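Local coordinates for hypothetical protein SA2161 (Staphylococcus aureus, PDB 1Y7R) that is of unknown function but probably acts as an acetyltransferase of the GNAT family, moving an acetyl group from acetyl-CoA to an unidentified acceptor, at residues 7-12 against 41-46; 51-56 against 68-73; 80-85 against 111-116. The protein carries 4 engineered substitutions. All blocks are in the same frame, centred on the assembly; numbering follows the deposited sequence.

The three interactions follow one another along the chain, and all lie in the GNAT domain. Interactions 1 and 2 meet at the mixed sheet, their centres about 9 Å apart: strand 40-46 of the first pairs with strand 49-58 of the second, and Pro9 packs on Met53. Interaction 3 is centred about 11 Å from interaction 2 and 18 Å from interaction 1, where helix 80-95, which follows strand 63-71, meets helix 110-115. Ile84 of that helix rests on Val42, Leu44 and Val71, so helices pack on both faces of the sheet, and the helix 80-95 side carries the probable cofactor site. Interactions 2 and 3 also touch the second subunit.

Interaction 1. Residues 7-12 against 41-46; sequences DIPTCE and TVTLYD
With CG2 of Thr41 set opposite the backbone N and OG1 turned beside it (chi1 -56°), the methyl of this residue butts against the CG-CD edge of the Pro9 ring, CG2 lying 4.0 Å from CD. Thr43 is turned differently: its OG1 stands between the backbone N and the carbonyl carbon (chi1 41°), with CG2 anti to the carbonyl carbon, where it grazes Pro9 CG at 4.1 Å. Pro9 is thus held against two alternate residues on one side of strand 40-46, while Met53 of the next strand and Leu35 also pack on it. In the GNAT sheet this is where the chain leaves the first strand, 3-5, and turns into helix 11-20; Thr10 caps that helix, its OG1 accepting a bond from the backbone N of Asp13. No direct hydrogen bond joins segments 7-12 and 41-46, and water does the polar work. One water lies 2.7 Å from Thr43 OG1 and 2.6 Å from Tyr45 OH, and gives a weak bond of 3.4 Å to the carbonyl O of Asp7; Thr43 OG1 has a further weak bond to the O of Thr5. A second water sits in the plane of the Tyr45 ring at its edge, 2.7 Å from OH, and weakly accepts the backbone N-H of Thr10.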
ATOM      1  N   ASP A   7     -10.068  15.054   9.573  1.00  8.61           N
ATOM      2  CA  ASP A   7      -8.921  15.902   9.992  1.00  9.86           C
ATOM      3  C   ASP A   7      -7.685  15.045  10.211  1.00 10.80           C
ATOM      4  O   ASP A   7      -7.804  13.869  10.497  1.00 12.54           O
ATOM      5  CB  ASP A   7      -9.146  16.598  11.351  1.00  9.76           C
ATOM      6  CG  ASP A   7     -10.373  17.483  11.424  1.00 12.24           C
ATOM      7  OD1 ASP A   7     -10.670  17.883  12.589  1.00 12.17           O
ATOM      8  OD2 ASP A   7     -11.028  17.789  10.406  1.00 14.30           O
ATOM      9  N   ILE A   8      -6.511  15.666  10.118  1.00 11.60           N
ATOM     10  CA  ILE A   8      -5.243  15.040  10.526  1.00 11.91           C
ATOM     11  C   ILE A   8      -5.298  14.785  12.049  1.00 11.93           C
ATOM     12  O   ILE A   8      -5.657  15.692  12.817  1.00 12.26           O
ATOM     13  CB  ILE A   8      -4.042  15.972  10.160  1.00 11.60           C
ATOM     14  CG1 ILE A   8      -2.692  15.231  10.299  1.00 11.75           C
ATOM     15  CG2 ILE A   8      -4.077  17.291  11.004  1.00 11.17           C
ATOM     16  CD1 ILE A   8      -1.531  15.949   9.600  1.00 13.60           C
ATOM     17  N   PRO A   9      -5.007  13.533  12.491  1.00 12.34           N
ATOM     18  CA  PRO A   9      -4.972  13.216  13.926  1.00 12.43           C
ATOM     19  C   PRO A   9      -3.725  13.840  14.583  1.00 11.85           C
ATOM     20  O   PRO A   9      -2.762  14.141  13.891  1.00 12.37           O
ATOM     21  CB  PRO A   9      -4.852  11.679  13.946  1.00 13.02           C
ATOM     22  CG  PRO A   9      -5.006  11.223  12.560  1.00 14.25           C
ATOM     23  CD  PRO A   9      -4.691  12.359  11.654  1.00 13.27           C
ATOM     24  N   THR A  10      -3.729  14.050  15.903  1.00 11.41           N
ATOM     25  CA  THR A  10      -2.460  14.400  16.548  1.00 11.46           C
ATOM     26  C   THR A  10      -1.560  13.172  16.662  1.00 11.00           C
ATOM     27  O   THR A  10      -2.048  12.053  16.606  1.00  9.47           O
ATOM     28  CB  THR A  10      -2.645  15.001  17.950  1.00 11.42           C
ATOM     29  OG1 THR A  10      -3.138  14.000  18.855  1.00 11.60           O
ATOM     30  CG2 THR A  10      -3.582  16.200  17.898  1.00 12.36           C
ATOM     31  N   CYS A  11      -0.253  13.385  16.862  1.00 10.77           N
ATOM     32  CA  CYS A  11       0.674  12.267  16.974  1.00 11.63           C
ATOM     33  C   CYS A  11       0.308  11.456  18.193  1.00  9.85           C
ATOM     34  O   CYS A  11       0.268  10.228  18.127  1.00 10.02           O
ATOM     35  CB  CYS A  11       2.123  12.729  17.091  1.00 12.12           C
ATOM     36  SG  CYS A  11       2.779  13.318  15.517  1.00 21.14           S
ATOM     37  N   GLU A  12       0.018  12.139  19.303  1.00  9.01           N
ATOM     38  CA  GLU A  12      -0.352  11.423  20.513  1.00  8.76           C
ATOM     39  C   GLU A  12      -1.592  10.571  20.308  1.00  8.59           C
ATOM     40  O   GLU A  12      -1.585   9.405  20.692  1.00  8.86           O
ATOM     41  CB  GLU A  12      -0.575  12.378  21.696  1.00  8.54           C
ATOM     42  CG  GLU A  12      -1.118  11.637  22.936  1.00 10.12           C
ATOM     43  CD  GLU A  12      -0.966  12.408  24.215  1.00 13.57           C
ATOM     44  OE1 GLU A  12      -0.686  13.624  24.155  1.00 15.65           O
ATOM     45  OE2 GLU A  12      -1.138  11.802  25.291  1.00 12.60           O
ATOM     46  N   THR A  41      -7.906  10.331   5.509  1.00  5.46           N
ATOM     47  CA  THR A  41      -7.925   9.862   6.899  1.00  6.50           C
ATOM     48  C   THR A  41      -9.298  10.112   7.466  1.00  7.06           C
ATOM     49  O   THR A  41      -9.816  11.223   7.332  1.00  8.10           O
ATOM     50  CB  THR A  41      -6.887  10.618   7.785  1.00  7.94           C
ATOM     51  OG1 THR A  41      -5.570  10.489   7.220  1.00  8.85           O
ATOM     52  CG2 THR A  41      -6.845  10.031   9.191  1.00  8.69           C
ATOM     53  N   VAL A  42      -9.887   9.104   8.100  1.00  6.90           N
ATOM     54  CA  VAL A  42     -11.161   9.290   8.829  1.00  6.80           C
ATOM     55  C   VAL A  42     -10.916   8.998  10.294  1.00  6.95           C
ATOM     56  O   VAL A  42     -10.209   8.055  10.639  1.00  6.63           O
ATOM     57  CB  VAL A  42     -12.293   8.229   8.396  0.50  9.81           C
ATOM     58  CG1 VAL A  42     -11.828   6.769   8.359  0.50  3.61           C
ATOM     59  CG2 VAL A  42     -13.609   8.407   9.231  0.50  6.10           C
ATOM     60  N   THR A  43     -11.490   9.829  11.154  1.00  5.28           N
ATOM     61  CA  THR A  43     -11.381   9.684  12.603  1.00  5.46           C
ATOM     62  C   THR A  43     -12.767   9.806  13.229  1.00  5.76           C
ATOM     63  O   THR A  43     -13.625  10.564  12.742  1.00  5.90           O
ATOM     64  CB  THR A  43     -10.414  10.719  13.243  1.00  6.22           C
ATOM     65  OG1 THR A  43     -10.607  12.003  12.628  1.00  8.26           O
ATOM     66  CG2 THR A  43      -8.918  10.256  13.050  1.00  8.12           C
ATOM     67  N   LEU A  44     -12.986   9.002  14.266  1.00  5.74           N
ATOM     68  CA  LEU A  44     -14.246   8.955  15.012  1.00  5.64           C
ATOM     69  C   LEU A  44     -13.975   9.360  16.442  1.00  6.16           C
ATOM     70  O   LEU A  44     -13.040   8.854  17.082  1.00  6.48           O
ATOM     71  CB  LEU A  44     -14.803   7.538  15.034  1.00  6.68           C
ATOM     72  CG  LEU A  44     -15.029   6.871  13.671  1.00  6.97           C
ATOM     73  CD1 LEU A  44     -15.571   5.473  13.934  1.00  8.31           C
ATOM     74  CD2 LEU A  44     -15.972   7.601  12.770  1.00 10.54           C
ATOM     75  N   TYR A  45     -14.822  10.234  16.956  1.00  6.77           N
ATOM     76  CA  TYR A  45     -14.661  10.729  18.319  1.00  7.49           C
ATOM     77  C   TYR A  45     -15.952  10.505  19.123  1.00  8.24           C
ATOM     78  O   TYR A  45     -17.062  10.749  18.609  1.00  8.68           O
ATOM     79  CB  TYR A  45     -14.340  12.219  18.332  1.00  9.18           C
ATOM     80  CG  TYR A  45     -12.997  12.605  17.786  1.00 11.31           C
ATOM     81  CD1 TYR A  45     -11.882  12.661  18.625  1.00 11.11           C
ATOM     82  CD2 TYR A  45     -12.836  12.973  16.455  1.00 11.29           C
ATOM     83  CE1 TYR A  45     -10.639  13.029  18.152  1.00 13.07           C
ATOM     84  CE2 TYR A  45     -11.579  13.359  15.966  1.00 13.47           C
ATOM     85  CZ  TYR A  45     -10.489  13.390  16.823  1.00 13.99           C
ATOM     86  OH  TYR A  45      -9.236  13.756  16.329  1.00 15.51           O
ATOM     87  N   ASP A  46     -15.787  10.042  20.361  1.00  8.64           N
ATOM     88  CA  ASP A  46     -16.883   9.894  21.301  1.00  8.72           C
ATOM     89  C   ASP A  46     -16.640  11.029  22.281  1.00  9.35           C
ATOM     90  O   ASP A  46     -15.671  10.965  23.063  1.00  8.24           O
ATOM     91  CB  ASP A  46     -16.825   8.537  22.036  1.00  9.12           C
ATOM     92  CG  ASP A  46     -17.963   8.365  23.034  1.00 11.15           C
ATOM     93  OD1 ASP A  46     -18.749   9.312  23.198  1.00 12.03           O
ATOM     94  OD2 ASP A  46     -18.091   7.284  23.685  1.00 13.82           O
TER
HETATM   95  O   HOH W   1      -8.834  13.751  13.744  1.00 29.42           O
HETATM   96  O   HOH W   2      -6.767  14.264  17.284  1.00 26.75           O

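Interaction 2. Residues 51-56 against 68-73; sequences IGMGRV and DIAVLK. Engineered in segment 68-73: Leu72 (natural residue Ser).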
ATOM      1  N   ILE A  51     -11.814   7.419  19.200  1.00  4.99           N
ATOM      2  CA  ILE A  51     -12.070   5.998  19.382  1.00  5.07           C
ATOM      3  C   ILE A  51     -11.747   5.105  18.160  1.00  4.76           C
ATOM      4  O   ILE A  51     -11.702   3.878  18.274  1.00  6.19           O
ATOM      5  CB  ILE A  51     -13.472   5.763  19.951  1.00  4.49           C
ATOM      6  CG1 ILE A  51     -14.573   6.038  18.915  1.00  7.02           C
ATOM      7  CG2 ILE A  51     -13.658   6.616  21.228  1.00  6.70           C
ATOM      8  CD1 ILE A  51     -14.779   4.915  17.933  1.00 10.41           C
ATOM      9  N   GLY A  52     -11.528   5.735  17.001  1.00  4.77           N
ATOM     10  CA  GLY A  52     -11.298   4.961  15.781  1.00  5.19           C
ATOM     11  C   GLY A  52     -10.742   5.791  14.654  1.00  5.44           C
ATOM     12  O   GLY A  52     -10.893   7.017  14.627  1.00  5.47           O
HETATM   13  N   MSE A  53     -10.046   5.116  13.745  1.00  6.42           N
HETATM   14  CA  MSE A  53      -9.462   5.772  12.576  1.00  8.48           C
HETATM   15  C   MSE A  53      -9.246   4.759  11.460  1.00  6.85           C
HETATM   16  O   MSE A  53      -9.222   3.552  11.671  1.00  6.70           O
HETATM   17  CB  MSE A  53      -8.121   6.423  12.914  1.00  8.15           C
HETATM   18  CG  MSE A  53      -7.009   5.441  12.975  1.00  8.92           C
HETATM   19 SE   MSE A  53      -5.390   6.411  13.436  1.00 21.69          SE
HETATM   20  CE  MSE A  53      -5.575   7.854  12.375  1.00 14.45           C
ATOM     21  N   GLY A  54      -9.084   5.281  10.269  1.00  5.91           N
ATOM     22  CA  GLY A  54      -8.582   4.500   9.121  1.00  5.05           C
ATOM     23  C   GLY A  54      -7.883   5.448   8.157  1.00  4.70           C
ATOM     24  O   GLY A  54      -8.181   6.657   8.120  1.00  4.85           O
ATOM     25  N   ARG A  55      -6.927   4.922   7.387  1.00  5.31           N
ATOM     26  CA  ARG A  55      -6.146   5.778   6.486  1.00  5.02           C
ATOM     27  C   ARG A  55      -6.013   5.082   5.133  1.00  5.82           C
ATOM     28  O   ARG A  55      -6.163   3.857   5.041  1.00  7.07           O
ATOM     29  CB  ARG A  55      -4.750   6.086   7.088  1.00  5.03           C
ATOM     30  CG  ARG A  55      -4.829   6.729   8.481  1.00  3.37           C
ATOM     31  CD  ARG A  55      -3.502   6.838   9.185  1.00  6.56           C
ATOM     32  NE  ARG A  55      -2.600   7.807   8.538  1.00  8.30           N
ATOM     33  CZ  ARG A  55      -1.341   7.575   8.161  1.00  7.09           C
ATOM     34  NH1 ARG A  55      -0.751   6.395   8.361  1.00  9.92           N
ATOM     35  NH2 ARG A  55      -0.661   8.583   7.611  1.00  8.19           N
ATOM     36  N   VAL A  56      -5.780   5.877   4.096  1.00  5.59           N
ATOM     37  CA  VAL A  56      -5.541   5.379   2.732  1.00  5.73           C
ATOM     38  C   VAL A  56      -4.258   6.025   2.165  1.00  5.54           C
ATOM     39  O   VAL A  56      -4.063   7.257   2.233  1.00  5.80           O
ATOM     40  CB  VAL A  56      -6.730   5.686   1.812  1.00  6.60           C
ATOM     41  CG1 VAL A  56      -6.447   5.238   0.349  1.00  6.64           C
ATOM     42  CG2 VAL A  56      -8.013   5.056   2.346  1.00  7.60           C
ATOM     43  N   ASP A  68      -3.920   1.155   8.876  1.00  8.29           N
ATOM     44  CA  ASP A  68      -4.227   1.791  10.171  1.00  8.90           C
ATOM     45  C   ASP A  68      -5.704   1.779  10.511  1.00  8.87           C
ATOM     46  O   ASP A  68      -6.236   2.768  11.044  1.00  8.92           O
ATOM     47  CB  ASP A  68      -3.700   3.234  10.192  1.00  9.70           C
ATOM     48  CG  ASP A  68      -2.212   3.292  10.424  1.00 12.55           C
ATOM     49  OD1 ASP A  68      -1.699   2.404  11.128  1.00 19.58           O
ATOM     50  OD2 ASP A  68      -1.540   4.185   9.903  1.00 14.49           O
ATOM     51  N   ILE A  69      -6.394   0.664  10.228  1.00  8.37           N
ATOM     52  CA  ILE A  69      -7.787   0.531  10.688  1.00  8.32           C
ATOM     53  C   ILE A  69      -7.726   0.173  12.167  1.00  8.43           C
ATOM     54  O   ILE A  69      -7.463  -0.986  12.531  1.00  9.26           O
ATOM     55  CB  ILE A  69      -8.558  -0.537   9.880  1.00  8.23           C
ATOM     56  CG1 ILE A  69      -8.482  -0.181   8.387  1.00  9.14           C
ATOM     57  CG2 ILE A  69     -10.042  -0.637  10.350  1.00  9.30           C
ATOM     58  CD1 ILE A  69      -9.143   1.087   8.019  1.00 11.53           C
ATOM     59  N   ALA A  70      -7.973   1.165  13.019  1.00  7.86           N
ATOM     60  CA  ALA A  70      -7.731   1.001  14.447  1.00  6.62           C
ATOM     61  C   ALA A  70      -8.970   1.459  15.179  1.00  7.14           C
ATOM     62  O   ALA A  70      -9.370   2.620  15.039  1.00  7.68           O
ATOM     63  CB  ALA A  70      -6.558   1.866  14.874  1.00  8.72           C
ATOM     64  N   VAL A  71      -9.551   0.574  15.980  1.00  5.19           N
ATOM     65  CA  VAL A  71     -10.697   0.939  16.825  1.00  5.02           C
ATOM     66  C   VAL A  71     -10.310   0.524  18.248  1.00  5.52           C
ATOM     67  O   VAL A  71      -9.831  -0.591  18.442  1.00  4.85           O
ATOM     68  CB  VAL A  71     -11.991   0.183  16.349  1.00  5.34           C
ATOM     69  CG1 VAL A  71     -13.130   0.317  17.364  1.00  6.00           C
ATOM     70  CG2 VAL A  71     -12.403   0.625  14.893  1.00  6.35           C
ATOM     71  N   LEU A  72     -10.506   1.395  19.238  1.00  4.11           N
ATOM     72  CA  LEU A  72     -10.249   1.013  20.639  1.00  4.84           C
ATOM     73  C   LEU A  72     -10.815  -0.352  20.974  1.00  5.77           C
ATOM     74  O   LEU A  72     -11.963  -0.675  20.618  1.00  4.37           O
ATOM     75  CB  LEU A  72     -10.847   2.027  21.601  1.00  6.19           C
ATOM     76  CG  LEU A  72     -10.220   3.406  21.561  1.00  6.22           C
ATOM     77  CD1 LEU A  72     -11.034   4.310  22.488  1.00  5.47           C
ATOM     78  CD2 LEU A  72      -8.766   3.307  22.033  1.00  5.92           C
ATOM     79  N   LYS A  73     -10.016  -1.151  21.685  1.00  6.22           N
ATOM     80  CA  LYS A  73     -10.489  -2.466  22.109  1.00  8.51           C
ATOM     81  C   LYS A  73     -11.862  -2.343  22.800  1.00  8.39           C
ATOM     82  O   LYS A  73     -12.777  -3.112  22.498  1.00  9.39           O
ATOM     83  CB  LYS A  73      -9.470  -3.095  23.036  1.00  9.83           C
ATOM     84  CG  LYS A  73      -8.985  -4.487  22.626  1.00 15.21           C
ATOM     85  CD  LYS A  73      -8.656  -4.661  21.142  1.00 19.04           C
ATOM     86  CE  LYS A  73      -8.502  -6.172  20.795  1.00 20.13           C
ATOM     87  NZ  LYS A  73      -8.590  -6.495  19.315  1.00 24.19           N
TER
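Three backbone hydrogen bonds join Ile51 and Met53 to Ala70 and Leu72, and they set the register of the antiparallel hairpin formed by strands 49-58 and 63-71, which supplies central strands of the GNAT sheet. Met53 and Ala70 are a hydrogen-bonded pair, N of Met53 to O of Ala70 at 2.9 Å and N of Ala70 to O of Met53 at 3.0 Å. The third runs from the N of Leu72 to the O of Ile51, 2.9 Å. Beside the Met53-Ala70 pair, Gly52 and Val71 form a non-hydrogen-bonded pair, and CA of Gly52 comes to 3.1 Å from the O of Ala70 as a CA-H...O contact. Ile51 and Gly52 both face Leu44 on the other neighbouring strand, a classic beta bulge.

The apolar contacts split between the faces of the sheet. Met53 CG lies 4.1 Å from Ala70 CB on the face covered by helix 11-20, whereas Val71 packs on Ile84 of helix 80-95, its side chain about 3 Å from a bound phosphate, probably from the crystallisation liquor. On that side Ile69 CD1 folds back over the CA of Gly54, 3.6 Å away. Just beyond strand 63-71, CD1 of the engineered Leu72 meets Ile51 CG2, the side chains crossing at about a right angle.

The charged pair is Arg55 with Asp68. Their side chains run side by side, and the bend at chi3 (68°) swings the guanidinium round to place NH1 2.8 Å from OD2, at the guanidinium edge and nearly in its plane. Asp68 OD2 also bonds Tyr14 OH, while OD1 forms a salt bridge with Arg18. Arg55 NH2 pairs with Asp59 of the second subunit. Arg55, Arg18 and the Tyr14 hydroxyl together hold the carboxylate, and the chain of salt bridges runs on into the second subunit.

Interaction 3. Residues 80-85 against 111-116; sequences YGSLIM and DKLYVK. Engineered in segment 111-116: Val115 (natural residue Ala). With PO4 (phosphate ion), chain C; PO4 (phosphate ion), chain D.
Leu113 pushes its two methyls against Gly81, Ser82 and Met85, where helix 80-95, the helix that in GNAT relatives follows the loop binding the pyrophosphate of acetyl-CoA, meets helix 110-115. The short helical segments cross at -45° with their axes 10.2 Å apart, so side chains must span the distance. On the buried side, Leu113 CD2 touches Met85 CG at 4.1 Å. Bends at chi2 and chi3 curl the selenomethionine, bringing SE to 3.9 Å from Tyr114 CE1. SE lies at the ring edge, 87° off the normal: a Met-aromatic contact in the ring plane. CG of Leu113 lies above one face of the same ring, offset toward the rim. Phe117, Phe119 and Ile66 also pack on Met85, and Leu104, Ala106 and Ile69 on Tyr114.

Toward the N-terminal end of helix 80-95 the contact turns polar and more exposed, and two phosphate ions, probably from the crystallisation liquor, lie beside its first turn. Gly77 N also bonds phosphate, and anions here are consistent with the acetyl-CoA pyrophosphate site of GNAT enzymes. The backbone N of Gly81 donates to O2 of the chain D phosphate. Lys116, an exposed residue, only brushes this part, its CD 3.8 Å from Ser82 OG. The chain C phosphate is gripped twice by Ser82: the backbone N meets O3 at 3.1 Å, and OG, itself 3.5 Å from Leu113 CD1, donates to O2 at 2.8 Å.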
ATOM      1  N   TYR A  80     -18.080   0.210  14.689  1.00  5.84           N
ATOM      2  CA  TYR A  80     -17.208   1.354  14.399  1.00  5.09           C
ATOM      3  C   TYR A  80     -16.176   1.081  13.294  1.00  5.94           C
ATOM      4  O   TYR A  80     -15.877   1.981  12.502  1.00  5.32           O
ATOM      5  CB  TYR A  80     -16.572   1.912  15.672  1.00  6.62           C
ATOM      6  CG  TYR A  80     -17.627   2.585  16.522  1.00  4.62           C
ATOM      7  CD1 TYR A  80     -18.351   3.679  16.033  1.00  6.31           C
ATOM      8  CD2 TYR A  80     -17.954   2.077  17.760  1.00  7.44           C
ATOM      9  CE1 TYR A  80     -19.343   4.289  16.801  1.00  8.36           C
ATOM     10  CE2 TYR A  80     -18.946   2.676  18.544  1.00  7.38           C
ATOM     11  CZ  TYR A  80     -19.625   3.783  18.052  1.00  6.88           C
ATOM     12  OH  TYR A  80     -20.620   4.372  18.810  1.00  8.15           O
ATOM     13  N   GLY A  81     -15.667  -0.153  13.230  1.00  6.00           N
ATOM     14  CA  GLY A  81     -14.781  -0.550  12.107  1.00  5.92           C
ATOM     15  C   GLY A  81     -15.559  -0.388  10.798  1.00  4.74           C
ATOM     16  O   GLY A  81     -15.026   0.099   9.782  1.00  5.55           O
ATOM     17  N   SER A  82     -16.834  -0.777  10.808  1.00  5.78           N
ATOM     18  CA  SER A  82     -17.654  -0.681   9.607  1.00  5.73           C
ATOM     19  C   SER A  82     -17.875   0.775   9.250  1.00  5.55           C
ATOM     20  O   SER A  82     -17.821   1.129   8.083  1.00  5.75           O
ATOM     21  CB  SER A  82     -19.013  -1.370   9.785  1.00  5.55           C
ATOM     22  OG  SER A  82     -18.915  -2.756   9.454  1.00  9.36           O
ATOM     23  N   LEU A  83     -18.091   1.623  10.257  1.00  5.51           N
ATOM     24  CA  LEU A  83     -18.254   3.062  10.006  1.00  5.12           C
ATOM     25  C   LEU A  83     -17.016   3.684   9.313  1.00  4.45           C
ATOM     26  O   LEU A  83     -17.129   4.394   8.293  1.00  5.61           O
ATOM     27  CB  LEU A  83     -18.609   3.776  11.325  1.00  4.35           C
ATOM     28  CG  LEU A  83     -18.978   5.269  11.130  1.00  7.54           C
ATOM     29  CD1 LEU A  83     -20.138   5.497  10.162  1.00  9.70           C
ATOM     30  CD2 LEU A  83     -19.341   5.825  12.460  1.00  6.48           C
ATOM     31  N   ILE A  84     -15.841   3.363   9.845  1.00  3.98           N
ATOM     32  CA  ILE A  84     -14.561   3.746   9.229  1.00  4.15           C
ATOM     33  C   ILE A  84     -14.491   3.283   7.760  1.00  3.99           C
ATOM     34  O   ILE A  84     -14.222   4.071   6.842  1.00  4.67           O
ATOM     35  CB  ILE A  84     -13.404   3.204  10.075  1.00  3.73           C
ATOM     36  CG1 ILE A  84     -13.314   4.028  11.369  1.00  5.05           C
ATOM     37  CG2 ILE A  84     -12.073   3.252   9.299  1.00  5.34           C
ATOM     38  CD1 ILE A  84     -12.553   3.355  12.511  1.00 10.00           C
HETATM   39  N   MSE A  85     -14.792   2.014   7.541  1.00  4.85           N
HETATM   40  CA  MSE A  85     -14.706   1.447   6.192  1.00  5.50           C
HETATM   41  C   MSE A  85     -15.711   2.100   5.252  1.00  5.98           C
HETATM   42  O   MSE A  85     -15.382   2.317   4.100  1.00  6.37           O
HETATM   43  CB  MSE A  85     -14.903  -0.073   6.223  1.00  6.93           C
HETATM   44  CG  MSE A  85     -13.725  -0.874   6.728  1.00  6.56           C
HETATM   45 SE   MSE A  85     -12.092  -0.577   5.609  1.00 17.61          SE
HETATM   46  CE  MSE A  85     -12.709  -1.458   3.970  1.00 10.83           C
ATOM     47  N   ASP A 111     -10.399 -10.098   9.072  1.00 15.15           N
ATOM     48  CA  ASP A 111     -10.855 -10.395   7.706  1.00 15.20           C
ATOM     49  C   ASP A 111     -12.389 -10.386   7.589  1.00 14.51           C
ATOM     50  O   ASP A 111     -12.946 -10.047   6.535  1.00 14.11           O
ATOM     51  CB  ASP A 111     -10.240 -11.691   7.131  1.00 15.96           C
ATOM     52  CG  ASP A 111     -10.375 -12.914   8.056  1.00 19.16           C
ATOM     53  OD1 ASP A 111     -10.691 -12.794   9.257  1.00 21.02           O
ATOM     54  OD2 ASP A 111     -10.114 -14.029   7.559  1.00 22.90           O
ATOM     55  N   LYS A 112     -13.075 -10.714   8.684  1.00 13.45           N
ATOM     56  CA  LYS A 112     -14.543 -10.684   8.688  1.00 13.42           C
ATOM     57  C   LYS A 112     -15.138  -9.307   8.425  1.00 12.34           C
ATOM     58  O   LYS A 112     -16.230  -9.198   7.827  1.00 13.20           O
ATOM     59  CB  LYS A 112     -15.095 -11.199  10.014  1.00 13.56           C
ATOM     60  CG  LYS A 112     -14.739 -12.639  10.320  1.00 17.73           C
ATOM     61  CD  LYS A 112     -15.482 -13.090  11.573  1.00 19.80           C
ATOM     62  CE  LYS A 112     -15.001 -14.461  12.041  1.00 24.11           C
ATOM     63  NZ  LYS A 112     -15.068 -15.525  10.982  1.00 24.54           N
ATOM     64  N   LEU A 113     -14.456  -8.269   8.907  1.00  9.95           N
ATOM     65  CA  LEU A 113     -14.857  -6.888   8.634  1.00  8.34           C
ATOM     66  C   LEU A 113     -14.696  -6.552   7.138  1.00  7.94           C
ATOM     67  O   LEU A 113     -15.623  -6.036   6.484  1.00  7.62           O
ATOM     68  CB  LEU A 113     -14.015  -5.922   9.472  1.00  8.12           C
ATOM     69  CG  LEU A 113     -14.161  -4.450   9.047  1.00  7.31           C
ATOM     70  CD1 LEU A 113     -15.606  -4.000   9.276  1.00  8.75           C
ATOM     71  CD2 LEU A 113     -13.223  -3.538   9.742  1.00  8.38           C
ATOM     72  N   TYR A 114     -13.533  -6.866   6.579  1.00  7.40           N
ATOM     73  CA  TYR A 114     -13.267  -6.397   5.197  1.00  6.82           C
ATOM     74  C   TYR A 114     -14.106  -7.148   4.193  1.00  6.62           C
ATOM     75  O   TYR A 114     -14.460  -6.605   3.165  1.00  6.81           O
ATOM     76  CB  TYR A 114     -11.779  -6.488   4.857  1.00  7.71           C
ATOM     77  CG  TYR A 114     -10.969  -5.792   5.920  1.00  8.93           C
ATOM     78  CD1 TYR A 114     -11.102  -4.410   6.125  1.00 10.08           C
ATOM     79  CD2 TYR A 114     -10.079  -6.498   6.726  1.00  9.36           C
ATOM     80  CE1 TYR A 114     -10.380  -3.764   7.131  1.00 11.14           C
ATOM     81  CE2 TYR A 114      -9.360  -5.870   7.722  1.00 12.01           C
ATOM     82  CZ  TYR A 114      -9.503  -4.509   7.927  1.00 12.77           C
ATOM     83  OH  TYR A 114      -8.738  -3.883   8.919  1.00 14.55           O
ATOM     84  N   VAL A 115     -14.470  -8.386   4.518  1.00  7.95           N
ATOM     85  CA  VAL A 115     -15.343  -9.185   3.648  1.00  8.89           C
ATOM     86  C   VAL A 115     -16.688  -8.469   3.398  1.00  8.99           C
ATOM     87  O   VAL A 115     -17.275  -8.577   2.311  1.00  9.67           O
ATOM     88  CB  VAL A 115     -15.567 -10.623   4.243  1.00  9.92           C
ATOM     89  CG1 VAL A 115     -16.539 -11.405   3.380  1.00 12.40           C
ATOM     90  CG2 VAL A 115     -14.251 -11.359   4.307  1.00  8.97           C
ATOM     91  N   LYS A 116     -17.181  -7.755   4.413  1.00  8.99           N
ATOM     92  CA  LYS A 116     -18.421  -6.963   4.305  1.00  9.41           C
ATOM     93  C   LYS A 116     -18.396  -5.914   3.192  1.00  9.96           C
ATOM     94  O   LYS A 116     -19.447  -5.484   2.714  1.00  9.97           O
ATOM     95  CB  LYS A 116     -18.701  -6.221   5.624  1.00  9.31           C
ATOM     96  CG  LYS A 116     -18.971  -7.123   6.792  1.00 10.34           C
ATOM     97  CD  LYS A 116     -19.229  -6.279   8.076  1.00 10.26           C
ATOM     98  CE  LYS A 116     -19.384  -7.191   9.282  1.00 13.87           C
ATOM     99  NZ  LYS A 116     -20.427  -8.223   8.940  1.00 16.83           N
TER
HETATM  100  P   PO4 C 503     -18.033  -4.233  12.841  0.50  2.06           P
HETATM  101  O1  PO4 C 503     -16.775  -5.029  12.523  0.50  2.00           O
HETATM  102  O2  PO4 C 503     -19.056  -4.343  11.739  0.50  2.00           O
HETATM  103  O3  PO4 C 503     -17.574  -2.796  12.988  0.50  2.00           O
HETATM  104  O4  PO4 C 503     -18.661  -4.610  14.166  0.50  3.35           O
HETATM  105  P   PO4 D 504     -14.506  -3.610  14.683  0.50  9.47           P
HETATM  106  O1  PO4 D 504     -14.655  -4.534  13.494  0.50  8.75           O
HETATM  107  O2  PO4 D 504     -15.775  -2.828  14.894  0.50  7.81           O
HETATM  108  O3  PO4 D 504     -13.403  -2.618  14.353  0.50  5.48           O
HETATM  109  O4  PO4 D 504     -14.238  -4.387  15.949  0.50  6.26           O